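Inosine-uridine preferring nucleoside hydrolase family protein (PDB 2C40) belongs to the nucleosidase clan of alpha/beta proteins and binds a calcium ion and alpha-D-ribofuranose together in one pocket. Local coordinates at residues T154-G159 with S198-P203; A158-E163 with T169-S174; W176-V181 with P274-T279. All blocks are in the same frame, centred on the assembly; numbering follows the deposited sequence.

Contact 1 (T154-G159 with S198-P203)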
loop_
_atom_site.group_PDB
_atom_site.type_symbol
_atom_site.label_atom_id
_atom_site.label_comp_id
_atom_site.label_asym_id
_atom_site.label_seq_id
_atom_site.Cartn_x
_atom_site.Cartn_y
_atom_site.Cartn_z
ATOM N N THR A 154 16.262 -3.590 -22.248
ATOM C CA THR A 154 16.686 -4.957 -21.977
ATOM C C THR A 154 17.211 -5.607 -23.273
ATOM O O THR A 154 16.778 -5.266 -24.404
ATOM C CB THR A 154 15.524 -5.812 -21.323
ATOM O OG1 THR A 154 15.994 -7.093 -20.922
ATOM C CG2 THR A 154 14.304 -5.991 -22.269
ATOM N N PHE A 155 18.161 -6.516 -23.097
ATOM C CA PHE A 155 18.754 -7.261 -24.220
ATOM C C PHE A 155 18.465 -8.756 -24.112
ATOM O O PHE A 155 18.913 -9.525 -24.943
ATOM C CB PHE A 155 20.262 -6.945 -24.378
ATOM C CG PHE A 155 20.542 -5.463 -24.611
ATOM C CD1 PHE A 155 20.895 -4.643 -23.560
ATOM C CD2 PHE A 155 20.425 -4.913 -25.859
ATOM C CE1 PHE A 155 21.104 -3.308 -23.753
ATOM C CE2 PHE A 155 20.632 -3.562 -26.076
ATOM C CZ PHE A 155 20.983 -2.757 -25.024
ATOM N N ARG A 156 17.643 -9.139 -23.141
ATOM C CA ARG A 156 16.954 -10.442 -23.183
ATOM C C ARG A 156 15.867 -10.472 -24.257
ATOM O O ARG A 156 15.388 -9.423 -24.718
ATOM C CB ARG A 156 16.255 -10.738 -21.878
ATOM C CG ARG A 156 17.175 -10.980 -20.692
ATOM C CD ARG A 156 16.414 -10.624 -19.465
ATOM N NE ARG A 156 16.967 -11.107 -18.218
ATOM C CZ ARG A 156 16.459 -10.774 -17.034
ATOM N NH1 ARG A 156 15.430 -9.960 -16.965
ATOM N NH2 ARG A 156 16.997 -11.239 -15.911
ATOM N N THR A 157 15.456 -11.689 -24.605
ATOM C CA THR A 157 14.372 -11.929 -25.571
ATOM C C THR A 157 12.980 -11.433 -25.136
ATOM O O THR A 157 12.107 -11.233 -25.975
ATOM C CB THR A 157 14.260 -13.398 -25.912
ATOM O OG1 THR A 157 14.291 -14.144 -24.699
ATOM C CG2 THR A 157 15.430 -13.802 -26.794
ATOM N N ALA A 158 12.770 -11.252 -23.834
ATOM C CA ALA A 158 11.524 -10.696 -23.353
ATOM C C ALA A 158 11.760 -9.667 -22.288
ATOM O O ALA A 158 12.712 -9.792 -21.499
ATOM C CB ALA A 158 10.611 -11.812 -22.816
ATOM N N GLY A 159 10.856 -8.678 -22.249
ATOM C CA GLY A 159 10.891 -7.578 -21.284
ATOM C C GLY A 159 9.808 -7.675 -20.222
ATOM O O GLY A 159 9.326 -8.749 -19.915
ATOM N N SER A 198 20.488 -6.066 -15.543
ATOM C CA SER A 198 21.575 -5.469 -14.768
ATOM C C SER A 198 21.449 -5.804 -13.293
ATOM O O SER A 198 22.418 -5.866 -12.553
ATOM C CB SER A 198 21.543 -3.931 -14.954
ATOM O OG SER A 198 21.907 -3.574 -16.286
ATOM N N THR A 199 20.210 -6.007 -12.877
ATOM C CA THR A 199 19.858 -6.119 -11.479
ATOM C C THR A 199 19.785 -7.591 -10.994
ATOM O O THR A 199 19.426 -7.826 -9.863
ATOM C CB THR A 199 18.538 -5.353 -11.285
ATOM O OG1 THR A 199 18.454 -4.851 -9.952
ATOM C CG2 THR A 199 17.343 -6.190 -11.669
ATOM N N ASN A 200 20.188 -8.551 -11.839
ATOM C CA ASN A 200 20.005 -9.968 -11.585
ATOM C C ASN A 200 20.552 -10.393 -10.222
ATOM O O ASN A 200 19.945 -11.224 -9.545
ATOM C CB ASN A 200 20.744 -10.806 -12.625
ATOM C CG ASN A 200 20.014 -10.931 -13.930
ATOM O OD1 ASN A 200 18.823 -10.653 -14.022
ATOM N ND2 ASN A 200 20.739 -11.393 -14.972
ATOM N N GLN A 201 21.694 -9.811 -9.843
ATOM C CA GLN A 201 22.414 -10.187 -8.639
ATOM C C GLN A 201 21.935 -9.486 -7.364
ATOM O O GLN A 201 22.463 -9.766 -6.295
ATOM C CB GLN A 201 23.952 -10.014 -8.851
ATOM C CG GLN A 201 24.560 -11.163 -9.592
ATOM C CD GLN A 201 26.044 -10.995 -9.914
ATOM O OE1 GLN A 201 26.791 -10.328 -9.190
ATOM N NE2 GLN A 201 26.482 -11.616 -11.014
ATOM N N VAL A 202 20.939 -8.608 -7.470
ATOM C CA VAL A 202 20.422 -7.883 -6.316
ATOM C C VAL A 202 18.884 -7.880 -6.244
ATOM O O VAL A 202 18.262 -6.826 -6.293
ATOM C CB VAL A 202 21.001 -6.406 -6.236
ATOM C CG1 VAL A 202 22.515 -6.427 -6.073
ATOM C CG2 VAL A 202 20.571 -5.510 -7.451
ATOM N N PRO A 203 18.268 -9.079 -6.147
ATOM C CA PRO A 203 16.808 -9.145 -5.783
ATOM C C PRO A 203 16.540 -8.650 -4.365
ATOM O O PRO A 203 17.261 -9.031 -3.417
ATOM C CB PRO A 203 16.458 -10.631 -5.902
ATOM C CG PRO A 203 17.762 -11.370 -5.900
ATOM C CD PRO A 203 18.842 -10.417 -6.371
#
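Arg156 and Asn200 make this contact between them, reaching toward each other from opposite directions, from two loops at the surface. One loop follows strand 145-151 and the other strand 191-194, and only 64 Å² is buried when both sides are summed. Along 198-203, Ser198 comes first and is turned into the protein, its OG bonding to Thr195 OG1 and Val291 O. Thr199 begins a type I beta turn, closed by Val202 N donating to Thr199 O at 2.9 Å. Asn200 is the second residue of that turn, where its amide can lean out to the other loop: chi1 of -80° sets CG opposite the carbonyl carbon, and OD1 comes within 2.7 Å of Arg156 NH2. The arginine chain is extended from CG to NE, and NH2 is the atom that touches. The guanidinium and amide planes lie 28° apart, and OD1 approaches obliquely. It sits well out of the guanidinium plane, and the CZ-NH2-OD1 angle of about 142° also takes it off the in-plane N-H direction; the short distance therefore lacks the angle of a hydrogen bond. Beyond it, Gln201 gives its backbone O weakly to His296 ND1, Val202 packs on Phe299 and Phe300, and Pro203 on Tyr244, tying the turn to helix 296-308 and a nearby loop. Arg156 also touches Glu197, whose carboxylate bonds Thr154 OG1 and Phe155 N. Chemically, the pair is a positive group beside an amide oxygen: probably attractive, but without hydrogen-bond geometry, between two side chains that are both exposed.

Contact 2 (A158-E163 with T169-S174); sequences AGNVHE and TAEWNS. With RIB (alpha-D-ribofuranose), chain D.
Val161 sets CG2 on one face of the Trp172 indole, 3.6 Å from the centroid of the five-membered ring and 7° off its normal, a well-aligned CH-pi contact. Chi1 of 179° puts CG1 opposite the backbone N and leaves CG2 as the branch that meets the ring. At the ring's edge, Glu163 OE2 lies 3.6 Å from Trp172 CZ2, and a water bridges the two residues by donating to that carboxylate oxygen and accepting from NE1; it also accepts from His162 N. Asn160 CG lies between its backbone N and carbonyl carbon (chi1 61°), which brings the amide between Trp172 N and the sugar. OD1 accepts a weak bond from Trp172 N at 3.0 Å, while ND2 donates to O5 of alpha-D-ribofuranose at 2.9 Å. That same O5 donates to Glu171 OE1 over 2.8 Å, so the sugar hydroxyl is gripped from both segments. Glu171 bends at chi2 to cap the helix that starts just after it: Asn173 N meets OE1 at 2.7 Å from above the carboxylate plane, and Ser174 N and OG both give to OE2. The first turn of the helix thus holds the carboxylate that receives the sugar. Asn173 ND2 adds a bond to sugar O3 at 3.2 Å. Around this, Gly153 N also donates to Glu171 OE2, Asn173 ND2 reaches Met151 O at the end of strand 145-151, and Trp172, on helix 172-176, stacks with Phe73 and meets Trp77 edge-to-face.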
loop_
_atom_site.group_PDB
_atom_site.type_symbol
_atom_site.label_atom_id
_atom_site.label_comp_id
_atom_site.label_asym_id
_atom_site.label_seq_id
_atom_site.Cartn_x
_atom_site.Cartn_y
_atom_site.Cartn_z
ATOM N N ALA A 158 12.770 -11.252 -23.834
ATOM C CA ALA A 158 11.524 -10.696 -23.353
ATOM C C ALA A 158 11.760 -9.667 -22.288
ATOM O O ALA A 158 12.712 -9.792 -21.499
ATOM C CB ALA A 158 10.611 -11.812 -22.816
ATOM N N GLY A 159 10.856 -8.678 -22.249
ATOM C CA GLY A 159 10.891 -7.578 -21.284
ATOM C C GLY A 159 9.808 -7.675 -20.222
ATOM O O GLY A 159 9.326 -8.749 -19.915
ATOM N N ASN A 160 9.424 -6.538 -19.650
ATOM C CA ASN A 160 8.412 -6.530 -18.551
ATOM C C ASN A 160 7.147 -5.819 -18.986
ATOM O O ASN A 160 6.207 -5.587 -18.170
ATOM C CB ASN A 160 8.967 -5.855 -17.325
ATOM C CG ASN A 160 9.356 -4.393 -17.589
ATOM O OD1 ASN A 160 9.469 -3.970 -18.735
ATOM N ND2 ASN A 160 9.537 -3.633 -16.534
ATOM N N VAL A 161 7.081 -5.528 -20.288
ATOM C CA VAL A 161 5.875 -4.993 -20.920
ATOM C C VAL A 161 5.017 -6.144 -21.485
ATOM O O VAL A 161 5.427 -6.849 -22.396
ATOM C CB VAL A 161 6.240 -3.968 -22.064
ATOM C CG1 VAL A 161 5.022 -3.438 -22.728
ATOM C CG2 VAL A 161 6.976 -2.797 -21.513
ATOM N N HIS A 162 3.817 -6.325 -20.939
ATOM C CA HIS A 162 2.903 -7.347 -21.445
ATOM C C HIS A 162 1.536 -6.677 -21.701
ATOM O O HIS A 162 0.686 -6.642 -20.861
ATOM C CB HIS A 162 2.938 -8.602 -20.541
ATOM C CG HIS A 162 4.324 -9.204 -20.466
ATOM N ND1 HIS A 162 5.163 -9.032 -19.379
ATOM C CD2 HIS A 162 5.068 -9.854 -21.405
ATOM C CE1 HIS A 162 6.337 -9.588 -19.630
ATOM N NE2 HIS A 162 6.306 -10.094 -20.852
ATOM N N GLU A 163 1.406 -6.068 -22.880
ATOM C CA GLU A 163 0.337 -5.138 -23.190
ATOM C C GLU A 163 -0.196 -5.339 -24.593
ATOM O O GLU A 163 0.517 -5.800 -25.487
ATOM C CB GLU A 163 0.827 -3.702 -23.109
ATOM C CG GLU A 163 1.244 -3.251 -21.762
ATOM C CD GLU A 163 0.167 -3.313 -20.729
ATOM O OE1 GLU A 163 -1.037 -3.084 -21.033
ATOM O OE2 GLU A 163 0.543 -3.589 -19.580
ATOM N N THR A 169 8.825 -7.576 -25.943
ATOM C CA THR A 169 10.282 -7.544 -26.037
ATOM C C THR A 169 10.903 -6.271 -25.458
ATOM O O THR A 169 12.116 -6.163 -25.385
ATOM C CB THR A 169 10.693 -7.717 -27.535
ATOM O OG1 THR A 169 10.035 -6.744 -28.344
ATOM C CG2 THR A 169 10.282 -9.074 -28.068
ATOM N N ALA A 170 10.081 -5.302 -25.047
ATOM C CA ALA A 170 10.558 -4.016 -24.529
ATOM C C ALA A 170 10.466 -3.945 -23.001
ATOM O O ALA A 170 9.720 -4.710 -22.342
ATOM C CB ALA A 170 9.760 -2.861 -25.106
ATOM N N GLU A 171 11.205 -2.988 -22.472
ATOM C CA GLU A 171 11.171 -2.624 -21.072
ATOM C C GLU A 171 10.302 -1.358 -20.967
ATOM O O GLU A 171 10.193 -0.593 -21.931
ATOM C CB GLU A 171 12.605 -2.435 -20.611
ATOM C CG GLU A 171 12.794 -1.819 -19.291
ATOM C CD GLU A 171 12.609 -0.323 -19.301
ATOM O OE1 GLU A 171 12.150 0.113 -18.241
ATOM O OE2 GLU A 171 12.879 0.390 -20.345
ATOM N N TRP A 172 9.643 -1.164 -19.813
ATOM C CA TRP A 172 8.631 -0.114 -19.628
ATOM C C TRP A 172 9.056 1.341 -19.814
ATOM O O TRP A 172 8.304 2.137 -20.398
ATOM C CB TRP A 172 7.906 -0.278 -18.245
ATOM C CG TRP A 172 6.563 -0.936 -18.389
ATOM C CD1 TRP A 172 6.217 -2.204 -18.022
ATOM C CD2 TRP A 172 5.422 -0.377 -19.028
ATOM N NE1 TRP A 172 4.912 -2.450 -18.348
ATOM C CE2 TRP A 172 4.403 -1.343 -18.980
ATOM C CE3 TRP A 172 5.144 0.877 -19.599
ATOM C CZ2 TRP A 172 3.141 -1.113 -19.524
ATOM C CZ3 TRP A 172 3.902 1.113 -20.117
ATOM C CH2 TRP A 172 2.909 0.123 -20.080
ATOM N N ASN A 173 10.182 1.756 -19.234
ATOM C CA ASN A 173 10.624 3.147 -19.419
ATOM C C ASN A 173 10.852 3.499 -20.901
ATOM O O ASN A 173 10.555 4.623 -21.319
ATOM C CB ASN A 173 11.851 3.486 -18.552
ATOM C CG ASN A 173 11.510 3.577 -17.048
ATOM O OD1 ASN A 173 10.345 3.744 -16.671
ATOM N ND2 ASN A 173 12.535 3.526 -16.198
ATOM N N SER A 174 11.373 2.547 -21.681
ATOM C CA SER A 174 11.504 2.714 -23.128
ATOM C C SER A 174 10.147 2.675 -23.817
ATOM O O SER A 174 9.834 3.543 -24.621
ATOM C CB SER A 174 12.378 1.627 -23.758
ATOM O OG SER A 174 13.539 1.401 -22.991
HETATM O O5 RIB D . 10.584 -0.972 -16.199
HETATM C C5 RIB D . 11.023 -0.730 -14.833
HETATM C C4 RIB D . 10.463 0.624 -14.392
HETATM O O4 RIB D . 9.029 0.478 -14.330
HETATM C C3 RIB D . 10.942 1.222 -13.053
HETATM O O3 RIB D . 11.780 2.390 -13.340
HETATM C C2 RIB D . 9.630 1.466 -12.183
HETATM O O2 RIB D . 9.334 2.744 -11.449
HETATM C C1 RIB D . 8.475 1.134 -13.161
HETATM O O HOH W 1 2.975 -4.785 -18.666
#

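Contact 3 (W176-V181 with P274-T279)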
loop_
_atom_site.group_PDB
_atom_site.type_symbol
_atom_site.label_atom_id
_atom_site.label_comp_id
_atom_site.label_asym_id
_atom_site.label_seq_id
_atom_site.Cartn_x
_atom_site.Cartn_y
_atom_site.Cartn_z
ATOM N N TRP A 176 7.193 3.424 -22.776
ATOM C CA TRP A 176 6.328 4.583 -22.495
ATOM C C TRP A 176 6.445 5.640 -23.547
ATOM O O TRP A 176 5.446 6.283 -23.878
ATOM C CB TRP A 176 6.632 5.204 -21.148
ATOM C CG TRP A 176 5.565 6.163 -20.549
ATOM C CD1 TRP A 176 4.485 5.809 -19.842
ATOM C CD2 TRP A 176 5.594 7.610 -20.527
ATOM N NE1 TRP A 176 3.788 6.897 -19.441
ATOM C CE2 TRP A 176 4.459 8.025 -19.821
ATOM C CE3 TRP A 176 6.484 8.585 -21.030
ATOM C CZ2 TRP A 176 4.169 9.366 -19.568
ATOM C CZ3 TRP A 176 6.173 9.930 -20.813
ATOM C CH2 TRP A 176 5.010 10.296 -20.074
ATOM N N ASP A 177 7.666 5.823 -24.074
ATOM C CA ASP A 177 7.923 6.766 -25.156
ATOM C C ASP A 177 9.199 6.352 -25.936
ATOM O O ASP A 177 10.327 6.819 -25.628
ATOM C CB ASP A 177 8.075 8.163 -24.574
ATOM C CG ASP A 177 8.119 9.221 -25.642
ATOM O OD1 ASP A 177 8.166 8.802 -26.802
ATOM O OD2 ASP A 177 8.052 10.436 -25.336
ATOM N N PRO A 178 9.029 5.465 -26.915
ATOM C CA PRO A 178 10.132 4.972 -27.754
ATOM C C PRO A 178 10.820 6.037 -28.594
ATOM O O PRO A 178 12.041 5.931 -28.853
ATOM C CB PRO A 178 9.459 3.925 -28.638
ATOM C CG PRO A 178 8.185 3.588 -27.928
ATOM C CD PRO A 178 7.750 4.809 -27.254
ATOM N N GLU A 179 10.065 7.060 -28.991
ATOM C CA GLU A 179 10.594 8.161 -29.786
ATOM C C GLU A 179 11.601 8.976 -28.971
ATOM O O GLU A 179 12.626 9.403 -29.488
ATOM C CB GLU A 179 9.442 9.010 -30.297
ATOM C CG GLU A 179 8.617 8.182 -31.292
ATOM C CD GLU A 179 7.268 8.781 -31.679
ATOM O OE1 GLU A 179 6.434 9.131 -30.788
ATOM O OE2 GLU A 179 7.011 8.842 -32.904
ATOM N N ALA A 180 11.308 9.169 -27.693
ATOM C CA ALA A 180 12.201 9.867 -26.835
ATOM C C ALA A 180 13.530 9.143 -26.709
ATOM O O ALA A 180 14.572 9.787 -26.582
ATOM C CB ALA A 180 11.598 10.032 -25.489
ATOM N N VAL A 181 13.483 7.806 -26.680
ATOM C CA VAL A 181 14.681 6.990 -26.509
ATOM C C VAL A 181 15.536 7.172 -27.748
ATOM O O VAL A 181 16.759 7.426 -27.643
ATOM C CB VAL A 181 14.384 5.492 -26.274
ATOM C CG1 VAL A 181 15.681 4.742 -26.065
ATOM C CG2 VAL A 181 13.490 5.288 -25.068
ATOM N N PRO A 274 4.864 -3.382 -33.415
ATOM C CA PRO A 274 4.716 -4.233 -32.231
ATOM C C PRO A 274 5.956 -4.372 -31.344
ATOM O O PRO A 274 5.810 -4.792 -30.208
ATOM C CB PRO A 274 4.386 -5.588 -32.844
ATOM C CG PRO A 274 5.059 -5.509 -34.224
ATOM C CD PRO A 274 4.705 -4.159 -34.658
ATOM N N SER A 275 7.134 -4.067 -31.882
ATOM C CA SER A 275 8.398 -4.145 -31.164
ATOM C C SER A 275 8.899 -2.794 -30.646
ATOM O O SER A 275 10.055 -2.690 -30.189
ATOM C CB SER A 275 9.462 -4.745 -32.087
ATOM O OG SER A 275 9.930 -3.760 -32.976
ATOM N N GLN A 276 8.047 -1.771 -30.698
ATOM C CA GLN A 276 8.375 -0.437 -30.186
ATOM C C GLN A 276 8.985 -0.501 -28.823
ATOM O O GLN A 276 8.453 -1.173 -27.965
ATOM C CB GLN A 276 7.125 0.348 -29.795
ATOM C CG GLN A 276 6.326 1.021 -30.777
ATOM C CD GLN A 276 5.024 1.454 -30.109
ATOM O OE1 GLN A 276 5.024 2.262 -29.176
ATOM N NE2 GLN A 276 3.926 0.899 -30.574
ATOM N N GLY A 277 9.998 0.318 -28.577
ATOM C CA GLY A 277 10.669 0.326 -27.285
ATOM C C GLY A 277 11.768 -0.719 -27.124
ATOM O O GLY A 277 12.607 -0.601 -26.229
ATOM N N ARG A 278 11.781 -1.740 -27.983
ATOM C CA ARG A 278 12.859 -2.750 -27.958
ATOM C C ARG A 278 14.252 -2.146 -28.199
ATOM O O ARG A 278 14.446 -1.389 -29.125
ATOM C CB ARG A 278 12.608 -3.865 -28.991
ATOM C CG ARG A 278 13.368 -5.181 -28.700
ATOM C CD ARG A 278 13.452 -6.066 -29.908
ATOM N NE ARG A 278 12.173 -6.669 -30.317
ATOM C CZ ARG A 278 12.044 -7.389 -31.438
ATOM N NH1 ARG A 278 13.086 -7.608 -32.207
ATOM N NH2 ARG A 278 10.884 -7.915 -31.787
ATOM N N THR A 279 15.204 -2.514 -27.331
ATOM C CA THR A 279 16.595 -2.187 -27.466
ATOM C C THR A 279 17.309 -3.434 -27.934
ATOM O O THR A 279 17.120 -4.525 -27.366
ATOM C CB THR A 279 17.199 -1.736 -26.120
ATOM O OG1 THR A 279 16.920 -2.713 -25.109
ATOM C CG2 THR A 279 16.663 -0.372 -25.701
#
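Pro178, in the first turn of helix 178-186, packs against a type II beta turn running from Ser275 to Arg278, in the loop that joins strands 261-269 and 279-281 of the mixed sheet in this alpha/beta fold. The first shell is van der Waals contact alone: Pro178 CB rests 3.6 Å from Gly277 N, and Pro178 CG stands 3.6 Å from Gln276 OE1. The two segments bury 137 Å² in all, with the proline ring and the glutamine chain meeting at a slant. Extended beyond CG, Gln276 carries OE1 to the CG corner of the proline ring, and its amide is tied down at both ends: OE1 accepts from Asn71 ND2, and NE2 donates to Gly273 O. Gly277 is the third residue of the turn, with phi of 85°, a conformation that would press a CB against the preceding carbonyl oxygen. The turn is closed by Arg278 N donating to Ser275 O at 3.0 Å, and Arg278 itself runs on to a salt bridge with Asp167. Just before the proline, Asp177 holds the N-cap position of the helix. Further out, Val181 and Thr279 both pack on Val269, linking the helix and the strand that follows the turn to strand 261-269. The capping bond is weak, Ala180 N reaching Asp177 OD1 over 3.3 Å at an angle of 158°.

Contacts 1 and 2 start from the same loop after strand 145-151, sharing Ala158 and Gly159, with centres about 11 Å apart. Contact 2 lines the sugar pocket; the side chain of Arg156 in contact 1 is about 10 Å from the alpha-D-ribofuranose, and Gly277 of contact 3 lies about 11 Å from it. The centres of contacts 2 and 3 are about 9 Å apart, joined by a probable hydrogen bond between Thr169 OG1 and Arg278 NE at 2.9 Å and by Ala170 CB packing on Gln276 O and Gly277 C. Contacts 1 and 3, about 17 Å apart at their centres, still meet where Thr154 N approaches Thr279 OG1 at 3.1 Å, probably hydrogen-bonded.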